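Local coordinates for ADP-dependent L-serine kinase SerK (Thermococcus kodakarensis KOD1, PDB 5X0G), which phosphorylates free L-serine with ADP as phosphate donor, yielding O-phospho-L-serine and AMP in the first step of cysteine biosynthesis, at residues 49-54 with 231-236. The protein carries 1 engineered substitution. Sequence-based numbering, arbitrary orientation.
Sequences IFWKPM and PDKIDV. With ADP (adenosine-5'-diphosphate), chain C; AMP (adenosine monophosphate), chain B.
Two backbone hydrogen bonds and a small apolar cluster join the adenine-binding segment 49-54 to residues 231-236 near the C-terminus, at the margin of the nucleotide pocket. Phe-50 N gives a nearly straight bond to Val-236 O (2.9 Å), and Ile-234 N reaches Trp-51 O (2.9 Å) from above its carbonyl plane. Proline suits position 53 because its compact apolar ring packs on both Pro-231 and Ile-234: Pro-53 CG slides past Pro-231 CB (3.8 Å), while Pro-53 CB meets Ile-234 CD1 (4.0 Å). Ile-234 CG1 lies between backbone N and carbonyl carbon (chi1 59°), which brings it to 3.6 Å from Trp-51 O.

With its backbone so held, the segment turns its other groups to the nucleotide. One face of the broad Trp-51 indole covers the adenine, somewhat inclined to it, and Lys-233 lies alongside; a serine here would probably leave that side of the base uncovered. Adenine C2 sits above one face of the steeply inclined Phe-50 ring, and the long Lys-52 chain carries NZ to hydrogen-bond ADP O2' (2.7 Å). Around the contact, Phe-50 packs against Arg-73 and Leu-77 of helix 71-80 and, with Ile-234, on Pro-86 of strand 84-89, while Val-236 touches Tyr-18 and Leu-241.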
loop_
_atom_site.group_PDB
_atom_site.type_symbol
_atom_site.label_atom_id
_atom_site.label_comp_id
_atom_site.label_asym_id
_atom_site.label_seq_id
_atom_site.Cartn_x
_atom_site.Cartn_y
_atom_site.Cartn_z
ATOM N N ILE A 49 3.801 1.401 24.849
ATOM C CA ILE A 49 3.506 0.002 24.582
ATOM C C ILE A 49 3.456 -0.155 23.074
ATOM O O ILE A 49 2.854 0.686 22.387
ATOM C CB ILE A 49 2.119 -0.417 25.156
ATOM C CG1 ILE A 49 2.074 -0.158 26.667
ATOM C CG2 ILE A 49 1.797 -1.887 24.853
ATOM C CD1 ILE A 49 3.078 -0.970 27.466
ATOM N N PHE A 50 4.106 -1.212 22.581
ATOM C CA PHE A 50 4.079 -1.599 21.185
ATOM C C PHE A 50 3.226 -2.859 21.164
ATOM O O PHE A 50 3.666 -3.901 21.626
ATOM C CB PHE A 50 5.500 -1.851 20.666
ATOM C CG PHE A 50 5.581 -2.057 19.177
ATOM C CD1 PHE A 50 5.373 -3.304 18.627
ATOM C CD2 PHE A 50 5.893 -0.998 18.324
ATOM C CE1 PHE A 50 5.453 -3.492 17.259
ATOM C CE2 PHE A 50 5.984 -1.183 16.953
ATOM C CZ PHE A 50 5.768 -2.443 16.416
ATOM N N TRP A 51 1.986 -2.726 20.690
ATOM C CA TRP A 51 0.954 -3.767 20.847
ATOM C C TRP A 51 0.619 -4.584 19.597
ATOM O O TRP A 51 -0.176 -5.554 19.692
ATOM C CB TRP A 51 -0.333 -3.169 21.446
ATOM C CG TRP A 51 -0.806 -1.856 20.849
ATOM C CD1 TRP A 51 -0.584 -0.598 21.354
ATOM C CD2 TRP A 51 -1.600 -1.675 19.670
ATOM N NE1 TRP A 51 -1.192 0.354 20.556
ATOM C CE2 TRP A 51 -1.811 -0.282 19.512
ATOM C CE3 TRP A 51 -2.147 -2.545 18.729
ATOM C CZ2 TRP A 51 -2.551 0.250 18.444
ATOM C CZ3 TRP A 51 -2.895 -2.013 17.672
ATOM C CH2 TRP A 51 -3.067 -0.630 17.534
ATOM N N LYS A 52 1.238 -4.251 18.463
ATOM C CA LYS A 52 0.835 -4.770 17.143
ATOM C C LYS A 52 2.101 -5.255 16.394
ATOM O O LYS A 52 2.811 -4.453 15.799
ATOM C CB LYS A 52 0.107 -3.662 16.340
ATOM C CG LYS A 52 -0.630 -4.145 15.079
ATOM C CD LYS A 52 -1.217 -3.006 14.243
ATOM C CE LYS A 52 -2.745 -2.986 14.208
ATOM N NZ LYS A 52 -3.366 -1.660 13.860
ATOM N N PRO A 53 2.393 -6.572 16.419
ATOM C CA PRO A 53 3.696 -6.984 15.853
ATOM C C PRO A 53 3.793 -6.726 14.348
ATOM O O PRO A 53 2.749 -6.715 13.658
ATOM C CB PRO A 53 3.734 -8.495 16.144
ATOM C CG PRO A 53 2.298 -8.896 16.181
ATOM C CD PRO A 53 1.562 -7.739 16.793
ATOM N N MET A 54 5.025 -6.513 13.856
ATOM C CA MET A 54 5.338 -6.482 12.420
ATOM C C MET A 54 4.862 -7.797 11.796
ATOM O O MET A 54 4.865 -8.819 12.478
ATOM C CB MET A 54 6.861 -6.411 12.161
ATOM C CG MET A 54 7.723 -5.498 13.029
ATOM S SD MET A 54 8.093 -3.926 12.219
ATOM C CE MET A 54 6.388 -3.479 12.063
ATOM N N PRO A 231 -2.526 -11.220 13.851
ATOM C CA PRO A 231 -2.009 -11.695 15.136
ATOM C C PRO A 231 -2.767 -11.059 16.286
ATOM O O PRO A 231 -3.189 -9.906 16.176
ATOM C CB PRO A 231 -0.554 -11.219 15.137
ATOM C CG PRO A 231 -0.215 -11.031 13.708
ATOM C CD PRO A 231 -1.486 -10.565 13.046
ATOM N N ASP A 232 -2.929 -11.794 17.377
ATOM C CA ASP A 232 -3.457 -11.194 18.584
ATOM C C ASP A 232 -2.500 -10.087 19.105
ATOM O O ASP A 232 -1.307 -10.070 18.794
ATOM C CB ASP A 232 -3.728 -12.257 19.656
ATOM C CG ASP A 232 -4.888 -11.892 20.554
ATOM O OD1 ASP A 232 -5.215 -10.697 20.649
ATOM O OD2 ASP A 232 -5.490 -12.801 21.156
ATOM N N LYS A 233 -3.049 -9.172 19.898
ATOM C CA LYS A 233 -2.279 -8.057 20.453
ATOM C C LYS A 233 -1.241 -8.562 21.449
ATOM O O LYS A 233 -1.451 -9.577 22.110
ATOM C CB LYS A 233 -3.201 -7.017 21.113
ATOM C CG LYS A 233 -3.824 -6.038 20.129
ATOM C CD LYS A 233 -4.703 -6.677 19.039
ATOM C CE LYS A 233 -6.056 -7.141 19.549
ATOM N NZ LYS A 233 -7.075 -7.302 18.465
ATOM N N ILE A 234 -0.121 -7.852 21.539
ATOM C CA ILE A 234 1.006 -8.279 22.382
ATOM C C ILE A 234 1.362 -7.242 23.440
ATOM O O ILE A 234 0.981 -6.093 23.320
ATOM C CB ILE A 234 2.249 -8.622 21.538
ATOM C CG1 ILE A 234 2.710 -7.431 20.693
ATOM C CG2 ILE A 234 1.942 -9.795 20.628
ATOM C CD1 ILE A 234 4.064 -7.653 20.062
ATOM N N ASP A 235 2.120 -7.686 24.444
ATOM C CA ASP A 235 2.503 -6.891 25.601
ATOM C C ASP A 235 4.022 -6.685 25.530
ATOM O O ASP A 235 4.795 -7.496 26.051
ATOM C CB ASP A 235 2.091 -7.645 26.872
ATOM C CG ASP A 235 2.611 -7.011 28.148
ATOM O OD1 ASP A 235 2.808 -5.778 28.187
ATOM O OD2 ASP A 235 2.805 -7.758 29.134
ATOM N N VAL A 236 4.425 -5.627 24.836
ATOM C CA VAL A 236 5.836 -5.248 24.702
ATOM C C VAL A 236 5.944 -3.770 25.028
ATOM O O VAL A 236 5.136 -2.969 24.575
ATOM C CB VAL A 236 6.383 -5.563 23.283
ATOM C CG1 VAL A 236 7.782 -4.985 23.078
ATOM C CG2 VAL A 236 6.363 -7.052 23.057
HETATM P PB ADP C . 1.709 -0.052 6.600
HETATM O O1B ADP C . 0.467 -0.759 7.104
HETATM O O2B ADP C . 2.851 -0.988 6.290
HETATM O O3B ADP C . 1.432 1.012 5.570
HETATM P PA ADP C . 1.921 0.405 9.354
HETATM O O1A ADP C . 3.206 0.382 10.145
HETATM O O2A ADP C . 1.070 -0.838 9.318
HETATM O O3A ADP C . 2.244 0.826 7.841
HETATM O "O5'" ADP C . 1.037 1.653 9.869
HETATM C "C5'" ADP C . 1.059 2.117 11.218
HETATM C "C4'" ADP C . 0.530 1.060 12.179
HETATM O "O4'" ADP C . 1.045 1.315 13.486
HETATM C "C3'" ADP C . -0.993 1.042 12.335
HETATM O "O3'" ADP C . -1.501 -0.281 12.142
HETATM C "C2'" ADP C . -1.250 1.458 13.764
HETATM O "O2'" ADP C . -2.405 0.852 14.359
HETATM C "C1'" ADP C . 0.020 0.956 14.409
HETATM N N9 ADP C . 0.215 1.497 15.765
HETATM C C8 ADP C . -0.297 2.631 16.282
HETATM N N7 ADP C . 0.106 2.785 17.567
HETATM C C5 ADP C . 0.877 1.725 17.880
HETATM C C6 ADP C . 1.623 1.250 19.059
HETATM N N6 ADP C . 1.635 1.949 20.218
HETATM N N1 ADP C . 2.300 0.085 18.938
HETATM C C2 ADP C . 2.317 -0.637 17.805
HETATM N N3 ADP C . 1.658 -0.266 16.701
HETATM C C4 ADP C . 0.938 0.880 16.687
HETATM P P AMP B . 2.089 0.506 9.599
HETATM O O1P AMP B . 3.209 0.276 10.583
HETATM O O2P AMP B . 2.500 0.952 8.220
HETATM O O3P AMP B . 1.062 -0.601 9.641
HETATM O "O5'" AMP B . 1.349 1.818 10.169
HETATM C "C5'" AMP B . 1.463 2.160 11.543
HETATM C "C4'" AMP B . 0.534 1.253 12.323
HETATM O "O4'" AMP B . 0.953 1.164 13.678
HETATM C "C3'" AMP B . -0.902 1.761 12.339
HETATM O "O3'" AMP B . -1.730 0.903 11.551
HETATM C "C2'" AMP B . -1.321 1.752 13.795
HETATM O "O2'" AMP B . -2.581 1.107 14.002
HETATM C "C1'" AMP B . -0.202 0.998 14.491
HETATM N N9 AMP B . 0.063 1.506 15.851
HETATM C C8 AMP B . -0.413 2.637 16.402
HETATM N N7 AMP B . 0.049 2.772 17.667
HETATM C C5 AMP B . 0.830 1.708 17.934
HETATM C C6 AMP B . 1.626 1.221 19.074
HETATM N N6 AMP B . 1.689 1.912 20.236
HETATM N N1 AMP B . 2.292 0.056 18.911
HETATM C C2 AMP B . 2.255 -0.655 17.771
HETATM N N3 AMP B . 1.548 -0.272 16.700
HETATM C C4 AMP B . 0.832 0.876 16.729
#